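Local coordinates for RidA family protein (PDB 6L8P) that probably hydrolyses reactive enamine and imine intermediates to keto acids and ammonia, as a trimeric deaminase of the RidA family, at residues I26-A31 with C82-G87; G45-I50 with E140-I145; K68-Q73 with G135-E140; N96-D101 with V126-L131. The protein carries 1 engineered substitution. One frame throughout, in Å; residues are numbered along the deposited sequence.

Contact 1. Residues I26-A31 with C82-G87; sequences IQTDKA and CEAAGG
With chi1 at -54°, Ile26 sets CG1 beside its own backbone N and leaves CG2 beside the carbonyl carbon, opposite that N, and its two branches land on Ala84, the last residue of helix 67-84, and Ala85 just after it. CG2 meets Ala84 CB at 3.6 Å. The other branch runs alongside Ala85, with Ile26 CG1 lying 4.1 Å from Ala85 CB and CD1 equally near Ala85 CA. Thr28 closes on Ala84 from a second direction, its CB 3.8 Å from Ala84 CB. Ala84 thus pushes a single methyl between a branched aliphatic and a threonine, and a small residue suits so close an approach of loop and helix.

The contact joins the loop that follows edge strand 23-26 to the C-terminal end of one of the two helices that cover the sheet in this RidA fold. That helix finishes in a Schellman motif, with Gly86 at positive phi and Gly87 N bonded back to Cys82 O at 2.9 Å.

Thr28 keeps CB and CG2 against the alanine, while OG1, opposite the backbone N, accepts from Lys30 N at 3.0 Å, making an ST turn within a type I beta turn. Beside it, Gln27 NE2 donates to Asp29 OD1 at 2.9 Å, coming from above the carboxylate plane by 44°.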
loop_
_atom_site.group_PDB
_atom_site.type_symbol
_atom_site.label_atom_id
_atom_site.label_comp_id
_atom_site.label_asym_id
_atom_site.label_seq_id
_atom_site.Cartn_x
_atom_site.Cartn_y
_atom_site.Cartn_z
ATOM N N ILE A 26 -10.787 5.985 14.887
ATOM C CA ILE A 26 -11.493 4.817 15.397
ATOM C C ILE A 26 -10.612 4.155 16.447
ATOM O O ILE A 26 -9.411 3.934 16.218
ATOM C CB ILE A 26 -11.819 3.810 14.277
ATOM C CG1 ILE A 26 -12.584 4.430 13.089
ATOM C CG2 ILE A 26 -12.584 2.587 14.821
ATOM C CD1 ILE A 26 -13.875 5.190 13.444
ATOM N N GLN A 27 -11.202 3.812 17.595
ATOM C CA GLN A 27 -10.487 3.051 18.610
ATOM C C GLN A 27 -11.445 2.045 19.225
ATOM O O GLN A 27 -12.615 2.361 19.482
ATOM C CB GLN A 27 -9.907 3.942 19.725
ATOM C CG GLN A 27 -8.964 3.211 20.730
ATOM C CD GLN A 27 -9.722 2.439 21.819
ATOM O OE1 GLN A 27 -10.868 2.770 22.145
ATOM N NE2 GLN A 27 -9.094 1.396 22.366
ATOM N N THR A 28 -10.952 0.837 19.439
ATOM C CA THR A 28 -11.708 -0.177 20.162
ATOM C C THR A 28 -10.773 -1.029 21.006
ATOM O O THR A 28 -9.730 -1.488 20.545
ATOM C CB THR A 28 -12.539 -1.068 19.226
ATOM O OG1 THR A 28 -13.124 -2.143 19.976
ATOM C CG2 THR A 28 -11.698 -1.660 18.088
ATOM N N ASP A 29 -11.192 -1.309 22.245
ATOM C CA ASP A 29 -10.421 -2.252 23.043
ATOM C C ASP A 29 -10.523 -3.694 22.564
ATOM O O ASP A 29 -9.815 -4.557 23.106
ATOM C CB ASP A 29 -10.879 -2.190 24.509
ATOM C CG ASP A 29 -10.723 -0.817 25.113
ATOM O OD1 ASP A 29 -9.752 -0.108 24.767
ATOM O OD2 ASP A 29 -11.581 -0.442 25.943
ATOM N N LYS A 30 -11.395 -3.996 21.588
ATOM C CA LYS A 30 -11.487 -5.347 21.072
ATOM C C LYS A 30 -10.433 -5.650 20.028
ATOM O O LYS A 30 -10.358 -6.785 19.565
ATOM C CB LYS A 30 -12.885 -5.584 20.500
ATOM C CG LYS A 30 -13.936 -5.520 21.632
ATOM C CD LYS A 30 -15.367 -5.451 21.141
ATOM C CE LYS A 30 -16.252 -6.273 22.069
ATOM N NZ LYS A 30 -16.963 -5.416 23.060
ATOM N N ALA A 31 -9.643 -4.665 19.628
ATOM C CA ALA A 31 -8.495 -4.923 18.776
ATOM C C ALA A 31 -7.219 -4.506 19.497
ATOM O O ALA A 31 -7.266 -3.752 20.486
ATOM C CB ALA A 31 -8.619 -4.160 17.446
ATOM N N CYS A 82 -13.632 -2.891 12.084
ATOM C CA CYS A 82 -14.730 -2.639 11.156
ATOM C C CYS A 82 -15.987 -2.297 11.924
ATOM O O CYS A 82 -16.673 -1.321 11.603
ATOM C CB CYS A 82 -15.017 -3.861 10.275
ATOM S SG CYS A 82 -13.744 -4.237 9.022
ATOM N N GLU A 83 -16.282 -3.092 12.952
ATOM C CA GLU A 83 -17.505 -2.878 13.727
ATOM C C GLU A 83 -17.447 -1.569 14.491
ATOM O O GLU A 83 -18.449 -0.848 14.567
ATOM C CB GLU A 83 -17.728 -4.056 14.663
ATOM C CG GLU A 83 -18.026 -5.326 13.898
ATOM C CD GLU A 83 -18.020 -6.550 14.791
ATOM O OE1 GLU A 83 -17.537 -6.445 15.939
ATOM O OE2 GLU A 83 -18.506 -7.612 14.347
ATOM N N ALA A 84 -16.282 -1.230 15.051
ATOM C CA ALA A 84 -16.137 0.059 15.712
ATOM C C ALA A 84 -16.346 1.212 14.744
ATOM O O ALA A 84 -16.749 2.303 15.152
ATOM C CB ALA A 84 -14.756 0.135 16.375
ATOM N N ALA A 85 -16.084 0.999 13.457
ATOM C CA ALA A 85 -16.281 2.052 12.464
ATOM C C ALA A 85 -17.701 2.080 11.912
ATOM O O ALA A 85 -17.998 2.913 11.046
ATOM C CB ALA A 85 -15.286 1.876 11.304
ATOM N N GLY A 86 -18.562 1.176 12.372
ATOM C CA GLY A 86 -19.937 1.100 11.906
ATOM C C GLY A 86 -20.122 0.236 10.693
ATOM O O GLY A 86 -21.155 0.331 10.020
ATOM N N GLY A 87 -19.146 -0.591 10.378
ATOM C CA GLY A 87 -19.256 -1.496 9.252
ATOM C C GLY A 87 -18.993 -2.941 9.604
ATOM O O GLY A 87 -19.184 -3.364 10.755
#

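Contact 2. Residues G45-I50 with E140-I145; sequences GNTVYI and ESILYI
Val48 and Leu143 face each other as a hydrogen-bonded pair, held by Leu143 N to Val48 O at 2.9 Å, in the carbonyl plane, and by Val48 N to Leu143 O at 3.0 Å. Next along the strands, Ile50 CD1 presses on Leu143 CD1 at 3.5 Å, and near the chain end Val48 CG2 touches Ile145 CD1 at 3.8 Å.

Thr47, Tyr49, Ile142 and Tyr144 occupy the other face. Ile142 and Tyr49 lie side by side and point the same way, Ile142 CG1 being 4.0 Å from Tyr49 CD2. Asn46 places CB over one face of the Tyr144 ring, 3.9 Å from its centroid, in a CH-pi contact. Its amide, turned 67° from the ring plane, makes a weak hydrogen bond from ND2 to Tyr144 OH. Asn46 O also accepts from Ile145 N at 2.8 Å.

Farther out, on the face that carries Val48, Ile50, Ser141 and Leu143, helix 67-84 covers the last three through Ile78, Ile81 and Cys82, and Ala85 just after it touches Val48. Branched aliphatics fill this buried face, while Tyr144 gives Asn46 CB a flat surface at the partly exposed end. On the opposite face Ile142 meets Tyr49 of the third subunit, and Tyr49 meets Val93 of the second. A helix on one side and neighbouring subunits on the other mark the antiparallel centre of the sheet in trimeric RidA proteins.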
loop_
_atom_site.group_PDB
_atom_site.type_symbol
_atom_site.label_atom_id
_atom_site.label_comp_id
_atom_site.label_asym_id
_atom_site.label_seq_id
_atom_site.Cartn_x
_atom_site.Cartn_y
_atom_site.Cartn_z
ATOM N N GLY A 45 -15.822 10.069 5.875
ATOM C CA GLY A 45 -17.039 9.763 5.140
ATOM C C GLY A 45 -17.338 8.283 5.219
ATOM O O GLY A 45 -17.388 7.690 6.302
ATOM N N ASN A 46 -17.521 7.672 4.052
ATOM C CA ASN A 46 -17.792 6.248 3.973
ATOM C C ASN A 46 -16.525 5.416 3.929
ATOM O O ASN A 46 -16.612 4.188 4.070
ATOM C CB ASN A 46 -18.616 5.928 2.725
ATOM C CG ASN A 46 -20.065 6.340 2.879
ATOM O OD1 ASN A 46 -20.623 6.291 3.975
ATOM N ND2 ASN A 46 -20.680 6.740 1.784
ATOM N N THR A 47 -15.364 6.053 3.745
ATOM C CA THR A 47 -14.111 5.313 3.567
ATOM C C THR A 47 -13.413 5.129 4.913
ATOM O O THR A 47 -13.374 6.045 5.736
ATOM C CB THR A 47 -13.181 6.048 2.610
ATOM O OG1 THR A 47 -13.857 6.167 1.334
ATOM C CG2 THR A 47 -11.913 5.253 2.375
ATOM N N VAL A 48 -12.897 3.940 5.167
ATOM C CA VAL A 48 -12.150 3.724 6.407
ATOM C C VAL A 48 -10.794 3.147 6.045
ATOM O O VAL A 48 -10.733 2.161 5.309
ATOM C CB VAL A 48 -12.872 2.756 7.369
ATOM C CG1 VAL A 48 -12.056 2.613 8.668
ATOM C CG2 VAL A 48 -14.318 3.245 7.686
ATOM N N TYR A 49 -9.723 3.734 6.580
ATOM C CA TYR A 49 -8.361 3.196 6.417
ATOM C C TYR A 49 -8.021 2.493 7.723
ATOM O O TYR A 49 -7.887 3.152 8.760
ATOM C CB TYR A 49 -7.355 4.315 6.123
ATOM C CG TYR A 49 -7.641 5.027 4.831
ATOM C CD1 TYR A 49 -8.540 6.091 4.794
ATOM C CD2 TYR A 49 -7.085 4.583 3.651
ATOM C CE1 TYR A 49 -8.846 6.734 3.580
ATOM C CE2 TYR A 49 -7.379 5.218 2.442
ATOM C CZ TYR A 49 -8.253 6.275 2.416
ATOM O OH TYR A 49 -8.555 6.921 1.202
ATOM N N ILE A 50 -7.877 1.163 7.679
ATOM C CA ILE A 50 -7.515 0.372 8.858
ATOM C C ILE A 50 -6.020 0.076 8.801
ATOM O O ILE A 50 -5.515 -0.462 7.797
ATOM C CB ILE A 50 -8.324 -0.935 8.950
ATOM C CG1 ILE A 50 -9.841 -0.615 8.937
ATOM C CG2 ILE A 50 -7.991 -1.673 10.272
ATOM C CD1 ILE A 50 -10.715 -1.903 9.153
ATOM N N GLU A 140 -3.507 -4.950 5.950
ATOM C CA GLU A 140 -4.089 -3.604 5.957
ATOM C C GLU A 140 -5.407 -3.644 5.201
ATOM O O GLU A 140 -5.560 -4.464 4.288
ATOM C CB GLU A 140 -3.203 -2.625 5.236
ATOM C CG GLU A 140 -1.804 -2.554 5.717
ATOM C CD GLU A 140 -0.915 -2.075 4.570
ATOM O OE1 GLU A 140 -1.150 -0.945 4.042
ATOM O OE2 GLU A 140 0.018 -2.815 4.168
ATOM N N SER A 141 -6.325 -2.731 5.526
ATOM C CA SER A 141 -7.651 -2.806 4.910
ATOM C C SER A 141 -8.158 -1.418 4.574
ATOM O O SER A 141 -7.882 -0.460 5.293
ATOM C CB SER A 141 -8.689 -3.421 5.854
ATOM O OG SER A 141 -8.158 -4.543 6.504
ATOM N N ILE A 142 -8.942 -1.316 3.496
ATOM C CA ILE A 142 -9.701 -0.114 3.186
ATOM C C ILE A 142 -11.145 -0.556 3.039
ATOM O O ILE A 142 -11.413 -1.546 2.342
ATOM C CB ILE A 142 -9.222 0.574 1.892
ATOM C CG1 ILE A 142 -7.752 1.010 2.071
ATOM C CG2 ILE A 142 -10.134 1.802 1.570
ATOM C CD1 ILE A 142 -7.103 1.624 0.775
ATOM N N LEU A 143 -12.050 0.155 3.735
ATOM C CA LEU A 143 -13.497 -0.077 3.685
ATOM C C LEU A 143 -14.188 1.026 2.912
ATOM O O LEU A 143 -13.767 2.192 2.932
ATOM C CB LEU A 143 -14.126 -0.082 5.093
ATOM C CG LEU A 143 -13.962 -1.347 5.919
ATOM C CD1 LEU A 143 -12.560 -1.775 6.150
ATOM C CD2 LEU A 143 -14.660 -1.109 7.272
ATOM N N TYR A 144 -15.319 0.661 2.300
ATOM C CA TYR A 144 -16.314 1.635 1.862
ATOM C C TYR A 144 -17.634 1.186 2.473
ATOM O O TYR A 144 -18.158 0.122 2.123
ATOM C CB TYR A 144 -16.359 1.725 0.334
ATOM C CG TYR A 144 -17.251 2.845 -0.129
ATOM C CD1 TYR A 144 -18.603 2.644 -0.283
ATOM C CD2 TYR A 144 -16.729 4.104 -0.399
ATOM C CE1 TYR A 144 -19.435 3.673 -0.700
ATOM C CE2 TYR A 144 -17.545 5.135 -0.817
ATOM C CZ TYR A 144 -18.896 4.913 -0.962
ATOM O OH TYR A 144 -19.715 5.940 -1.378
ATOM N N ILE A 145 -18.123 1.955 3.439
ATOM C CA ILE A 145 -19.327 1.551 4.176
ATOM C C ILE A 145 -20.598 2.092 3.476
ATOM O O ILE A 145 -20.716 3.311 3.321
ATOM C CB ILE A 145 -19.249 2.032 5.629
ATOM C CG1 ILE A 145 -18.041 1.390 6.334
ATOM C CG2 ILE A 145 -20.530 1.613 6.365
ATOM C CD1 ILE A 145 -17.816 1.862 7.801
#

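Contact 3. Residues K68-Q73 with G135-E140; sequences KAQAEQ and GVVEIE
The side-chain amide of Gln70 has Val136 CG2 over one of its faces, with Gln70 OE1 3.4 Å from that methyl and the two side chains crossing at about a right angle. Val136 N comes to the same oxygen only 15° out of the carbonyl plane, in an almost linear bond of 3.0 Å from Val136 N to Gln70 OE1. A water approaches OE1 from the side of the other face. This is where a helix lies against the sheet in the alpha-beta fold of RidA: the first turns of helix 67-84 rest on the entry to strand 137-144.

Glutamine suits the place because a long, uncharged chain can reach from the helix to a backbone N-H just ahead of the strand and still offer its other end elsewhere. The chain runs extended beyond CG, and NE2 donates to Arg64 O, so both ends fix the rotation of the amide.

Next to the amide the packing is apolar. Val137 holds CG1 between its backbone N and carbonyl carbon (chi1 55°), from where this methyl reaches Gln70 CB at 3.9 Å and, more loosely, Ala71 CB. Val111 of helix 105-115 lies against Ala71. The water donates to Gln70 OE1 at 2.8 Å and to Val137 O at 2.7 Å.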
loop_
_atom_site.group_PDB
_atom_site.type_symbol
_atom_site.label_atom_id
_atom_site.label_comp_id
_atom_site.label_asym_id
_atom_site.label_seq_id
_atom_site.Cartn_x
_atom_site.Cartn_y
_atom_site.Cartn_z
ATOM N N LYS A 68 -1.400 -19.958 10.731
ATOM C CA LYS A 68 -2.859 -20.016 10.625
ATOM C C LYS A 68 -3.530 -19.268 11.771
ATOM O O LYS A 68 -4.487 -18.505 11.566
ATOM C CB LYS A 68 -3.331 -21.477 10.603
ATOM C CG LYS A 68 -4.818 -21.573 10.269
ATOM C CD LYS A 68 -5.158 -22.999 9.822
ATOM C CE LYS A 68 -6.637 -23.244 9.913
ATOM N NZ LYS A 68 -6.899 -24.682 10.239
ATOM N N ALA A 69 -3.052 -19.507 12.996
ATOM C CA ALA A 69 -3.633 -18.856 14.158
ATOM C C ALA A 69 -3.429 -17.345 14.102
ATOM O O ALA A 69 -4.334 -16.576 14.445
ATOM C CB ALA A 69 -3.023 -19.449 15.428
ATOM N N GLN A 70 -2.250 -16.903 13.653
ATOM C CA GLN A 70 -2.049 -15.462 13.499
ATOM C C GLN A 70 -2.964 -14.881 12.437
ATOM O O GLN A 70 -3.521 -13.798 12.639
ATOM C CB GLN A 70 -0.593 -15.148 13.142
ATOM C CG GLN A 70 0.314 -15.231 14.374
ATOM C CD GLN A 70 1.749 -14.881 14.090
ATOM O OE1 GLN A 70 2.044 -14.004 13.281
ATOM N NE2 GLN A 70 2.670 -15.580 14.738
ATOM N N ALA A 71 -3.142 -15.580 11.300
ATOM C CA ALA A 71 -4.033 -15.058 10.251
ATOM C C ALA A 71 -5.496 -14.978 10.720
ATOM O O ALA A 71 -6.204 -13.991 10.439
ATOM C CB ALA A 71 -3.924 -15.928 8.996
ATOM N N GLU A 72 -5.967 -16.016 11.424
ATOM C CA GLU A 72 -7.307 -15.973 11.980
ATOM C C GLU A 72 -7.454 -14.820 12.959
ATOM O O GLU A 72 -8.491 -14.143 12.981
ATOM C CB GLU A 72 -7.625 -17.307 12.665
ATOM C CG GLU A 72 -7.703 -18.428 11.636
ATOM C CD GLU A 72 -7.839 -19.827 12.232
ATOM O OE1 GLU A 72 -7.528 -20.022 13.427
ATOM O OE2 GLU A 72 -8.249 -20.743 11.482
ATOM N N GLN A 73 -6.420 -14.593 13.792
ATOM C CA GLN A 73 -6.464 -13.505 14.759
ATOM C C GLN A 73 -6.438 -12.145 14.069
ATOM O O GLN A 73 -7.138 -11.219 14.485
ATOM C CB GLN A 73 -5.286 -13.649 15.725
ATOM C CG GLN A 73 -5.281 -12.569 16.845
ATOM C CD GLN A 73 -6.456 -12.767 17.801
ATOM O OE1 GLN A 73 -6.607 -13.867 18.367
ATOM N NE2 GLN A 73 -7.335 -11.789 17.901
ATOM N N GLY A 135 5.981 -10.958 13.828
ATOM C CA GLY A 135 4.802 -11.548 13.198
ATOM C C GLY A 135 5.123 -12.158 11.837
ATOM O O GLY A 135 6.127 -11.841 11.194
ATOM N N VAL A 136 4.264 -13.097 11.406
ATOM C CA VAL A 136 4.421 -13.707 10.079
ATOM C C VAL A 136 3.342 -13.275 9.100
ATOM O O VAL A 136 3.390 -13.682 7.930
ATOM C CB VAL A 136 4.489 -15.249 10.149
ATOM C CG1 VAL A 136 5.683 -15.625 11.000
ATOM C CG2 VAL A 136 3.231 -15.856 10.710
ATOM N N VAL A 137 2.402 -12.436 9.503
ATOM C CA VAL A 137 1.384 -11.921 8.576
ATOM C C VAL A 137 0.882 -10.576 9.102
ATOM O O VAL A 137 0.600 -10.424 10.299
ATOM C CB VAL A 137 0.220 -12.940 8.380
ATOM C CG1 VAL A 137 -0.412 -13.357 9.714
ATOM C CG2 VAL A 137 -0.847 -12.318 7.465
ATOM N N GLU A 138 0.786 -9.584 8.206
ATOM C CA GLU A 138 0.190 -8.286 8.506
ATOM C C GLU A 138 -0.808 -7.987 7.397
ATOM O O GLU A 138 -0.495 -8.215 6.229
ATOM C CB GLU A 138 1.278 -7.169 8.547
ATOM C CG GLU A 138 0.714 -5.801 8.803
ATOM C CD GLU A 138 1.820 -4.753 8.967
ATOM O OE1 GLU A 138 3.009 -5.120 9.178
ATOM O OE2 GLU A 138 1.526 -3.537 8.905
ATOM N N ILE A 139 -2.012 -7.518 7.741
ATOM C CA ILE A 139 -3.005 -7.194 6.718
ATOM C C ILE A 139 -3.528 -5.808 6.986
ATOM O O ILE A 139 -3.943 -5.506 8.108
ATOM C CB ILE A 139 -4.154 -8.220 6.694
ATOM C CG1 ILE A 139 -3.584 -9.627 6.426
ATOM C CG2 ILE A 139 -5.210 -7.789 5.645
ATOM C CD1 ILE A 139 -4.677 -10.742 6.285
ATOM N N GLU A 140 -3.507 -4.950 5.950
ATOM C CA GLU A 140 -4.089 -3.604 5.957
ATOM C C GLU A 140 -5.407 -3.644 5.201
ATOM O O GLU A 140 -5.560 -4.464 4.288
ATOM C CB GLU A 140 -3.203 -2.625 5.236
ATOM C CG GLU A 140 -1.804 -2.554 5.717
ATOM C CD GLU A 140 -0.915 -2.075 4.570
ATOM O OE1 GLU A 140 -1.150 -0.945 4.042
ATOM O OE2 GLU A 140 0.018 -2.815 4.168
HETATM O O HOH W 1 1.101 -11.478 12.735
#

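Contact 4. Residues N96-D101 with V126-L131; sequences NVSLTD and VQVAAL
Thr100 and Leu131 set their side chains at a slant to each other, with Thr100 CG2 4.0 Å from Leu131 CG. Thr100 directly follows strand 92-99 and Leu131 lies in the loop after strand 122-127; these parallel strands are connected by helix 105-115 in a beta-alpha-beta crossover. Leu131 also folds back over the strand end, bringing CD2 to 4.0 Å from Ser98 CB, where Val128 CG1 arrives as well. A small serine allows both aliphatic groups to settle on one CB. On this side Ser98 and Leu131 also pack against Val126 of the second subunit, so the cluster reaches the trimer interface.

Gln127 lies on the other face, with Leu99. With CG opposite the backbone N (chi1 -171°) the chain runs extended alongside the backbone of Thr100, Gln127 CG lying 3.4 Å from Thr100 O. Its amide ends near Asp101, OE1 accepting from Leu102 N, while Asp101 OD1 takes Ser103 N; the glutamine and the aspartate therefore both tie down the turn that leads into the helix.

Three backbone bonds zip the strands, the last from Val128 N to Leu99 O at 2.8 Å. Past it a water takes a hydrogen from Gln127 NE2 at 3.0 Å and gives its own to Thr100 O and Val128 O.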
loop_
_atom_site.group_PDB
_atom_site.type_symbol
_atom_site.label_atom_id
_atom_site.label_comp_id
_atom_site.label_asym_id
_atom_site.label_seq_id
_atom_site.Cartn_x
_atom_site.Cartn_y
_atom_site.Cartn_z
ATOM N N ASN A 96 -4.339 -5.436 1.798
ATOM C CA ASN A 96 -2.930 -5.549 1.427
ATOM C C ASN A 96 -2.294 -6.514 2.400
ATOM O O ASN A 96 -2.277 -6.255 3.610
ATOM C CB ASN A 96 -2.242 -4.190 1.487
ATOM C CG ASN A 96 -0.968 -4.163 0.728
ATOM O OD1 ASN A 96 0.114 -4.244 1.309
ATOM N ND2 ASN A 96 -1.071 -4.036 -0.584
ATOM N N VAL A 97 -1.786 -7.622 1.891
ATOM C CA VAL A 97 -1.260 -8.693 2.737
ATOM C C VAL A 97 0.260 -8.725 2.643
ATOM O O VAL A 97 0.818 -8.785 1.536
ATOM C CB VAL A 97 -1.810 -10.048 2.303
ATOM C CG1 VAL A 97 -1.251 -11.145 3.194
ATOM C CG2 VAL A 97 -3.378 -10.044 2.347
ATOM N N SER A 98 0.932 -8.734 3.803
ATOM C CA SER A 98 2.372 -8.933 3.873
ATOM C C SER A 98 2.636 -10.225 4.631
ATOM O O SER A 98 2.181 -10.382 5.770
ATOM C CB SER A 98 3.042 -7.760 4.584
ATOM O OG SER A 98 2.673 -6.508 3.982
ATOM N N LEU A 99 3.333 -11.160 3.992
ATOM C CA LEU A 99 3.703 -12.447 4.580
ATOM C C LEU A 99 5.207 -12.510 4.756
ATOM O O LEU A 99 5.946 -11.961 3.942
ATOM C CB LEU A 99 3.314 -13.622 3.668
ATOM C CG LEU A 99 1.825 -13.683 3.324
ATOM C CD1 LEU A 99 1.629 -14.832 2.360
ATOM C CD2 LEU A 99 1.092 -13.957 4.587
ATOM N N THR A 100 5.684 -13.266 5.775
ATOM C CA THR A 100 7.123 -13.527 5.785
ATOM C C THR A 100 7.484 -14.815 5.042
ATOM O O THR A 100 8.681 -15.068 4.797
ATOM C CB THR A 100 7.667 -13.554 7.223
ATOM O OG1 THR A 100 6.849 -14.417 8.019
ATOM C CG2 THR A 100 7.644 -12.159 7.863
ATOM N N ASP A 101 6.496 -15.621 4.640
ATOM C CA ASP A 101 6.785 -16.858 3.896
ATOM C C ASP A 101 5.636 -17.152 2.947
ATOM O O ASP A 101 4.541 -17.474 3.405
ATOM C CB ASP A 101 6.963 -18.019 4.876
ATOM C CG ASP A 101 7.492 -19.270 4.202
ATOM O OD1 ASP A 101 7.546 -19.321 2.941
ATOM O OD2 ASP A 101 7.889 -20.207 4.951
ATOM N N VAL A 126 2.458 -9.892 -0.877
ATOM C CA VAL A 126 3.889 -9.996 -1.144
ATOM C C VAL A 126 4.537 -10.687 0.038
ATOM O O VAL A 126 3.974 -10.734 1.142
ATOM C CB VAL A 126 4.563 -8.621 -1.332
ATOM C CG1 VAL A 126 3.884 -7.809 -2.462
ATOM C CG2 VAL A 126 4.530 -7.825 -0.020
ATOM N N GLN A 127 5.740 -11.237 -0.193
ATOM C CA GLN A 127 6.567 -11.723 0.920
ATOM C C GLN A 127 7.556 -10.613 1.279
ATOM O O GLN A 127 8.374 -10.213 0.434
ATOM C CB GLN A 127 7.322 -12.991 0.545
ATOM C CG GLN A 127 8.018 -13.640 1.756
ATOM C CD GLN A 127 8.796 -14.870 1.318
ATOM O OE1 GLN A 127 8.231 -15.766 0.676
ATOM N NE2 GLN A 127 10.093 -14.911 1.632
ATOM N N VAL A 128 7.464 -10.117 2.516
ATOM C CA VAL A 128 8.388 -9.089 3.011
ATOM C C VAL A 128 9.538 -9.776 3.734
ATOM O O VAL A 128 9.540 -10.997 3.925
ATOM C CB VAL A 128 7.657 -8.090 3.930
ATOM C CG1 VAL A 128 6.578 -7.314 3.105
ATOM C CG2 VAL A 128 7.015 -8.805 5.129
ATOM N N ALA A 129 10.564 -8.992 4.110
ATOM C CA ALA A 129 11.694 -9.560 4.823
ATOM C C ALA A 129 11.362 -9.870 6.284
ATOM O O ALA A 129 11.843 -10.862 6.847
ATOM C CB ALA A 129 12.889 -8.605 4.739
ATOM N N ALA A 130 10.547 -9.037 6.916
ATOM C CA ALA A 130 10.213 -9.220 8.327
ATOM C C ALA A 130 9.052 -8.289 8.654
ATOM O O ALA A 130 8.755 -7.337 7.906
ATOM C CB ALA A 130 11.400 -8.905 9.254
ATOM N N LEU A 131 8.415 -8.556 9.789
ATOM C CA LEU A 131 7.284 -7.776 10.277
ATOM C C LEU A 131 7.490 -7.375 11.723
ATOM O O LEU A 131 8.250 -8.016 12.453
ATOM C CB LEU A 131 5.966 -8.578 10.158
ATOM C CG LEU A 131 5.537 -8.818 8.723
ATOM C CD1 LEU A 131 4.391 -9.883 8.677
ATOM C CD2 LEU A 131 5.110 -7.502 8.021
HETATM O O HOH W 2 11.103 -13.287 3.880
#

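Overall arrangement
Contacts 2 and 4 pair strands of one sheet, contact 3 sets a helix on it, and contact 1 ties a loop to that helix's far end. Contacts 2 and 3 share Glu140 on strand 137-144, although their centres are about 19 Å apart. Cys82 SG of contact 1 packs on Leu143 CD2 of contact 2 at 3.7 Å. Contacts 3 and 4, about 10 Å apart between centres, are sewn together by a probable hydrogen bond from Ser98 N to Glu138 O at 2.9 Å. Contacts 2, 3 and 4 all touch the second subunit. A malonate ion, probably from crystallisation, lies about 6 Å from the side chain of Val97 in contact 4 and may mark a pocket.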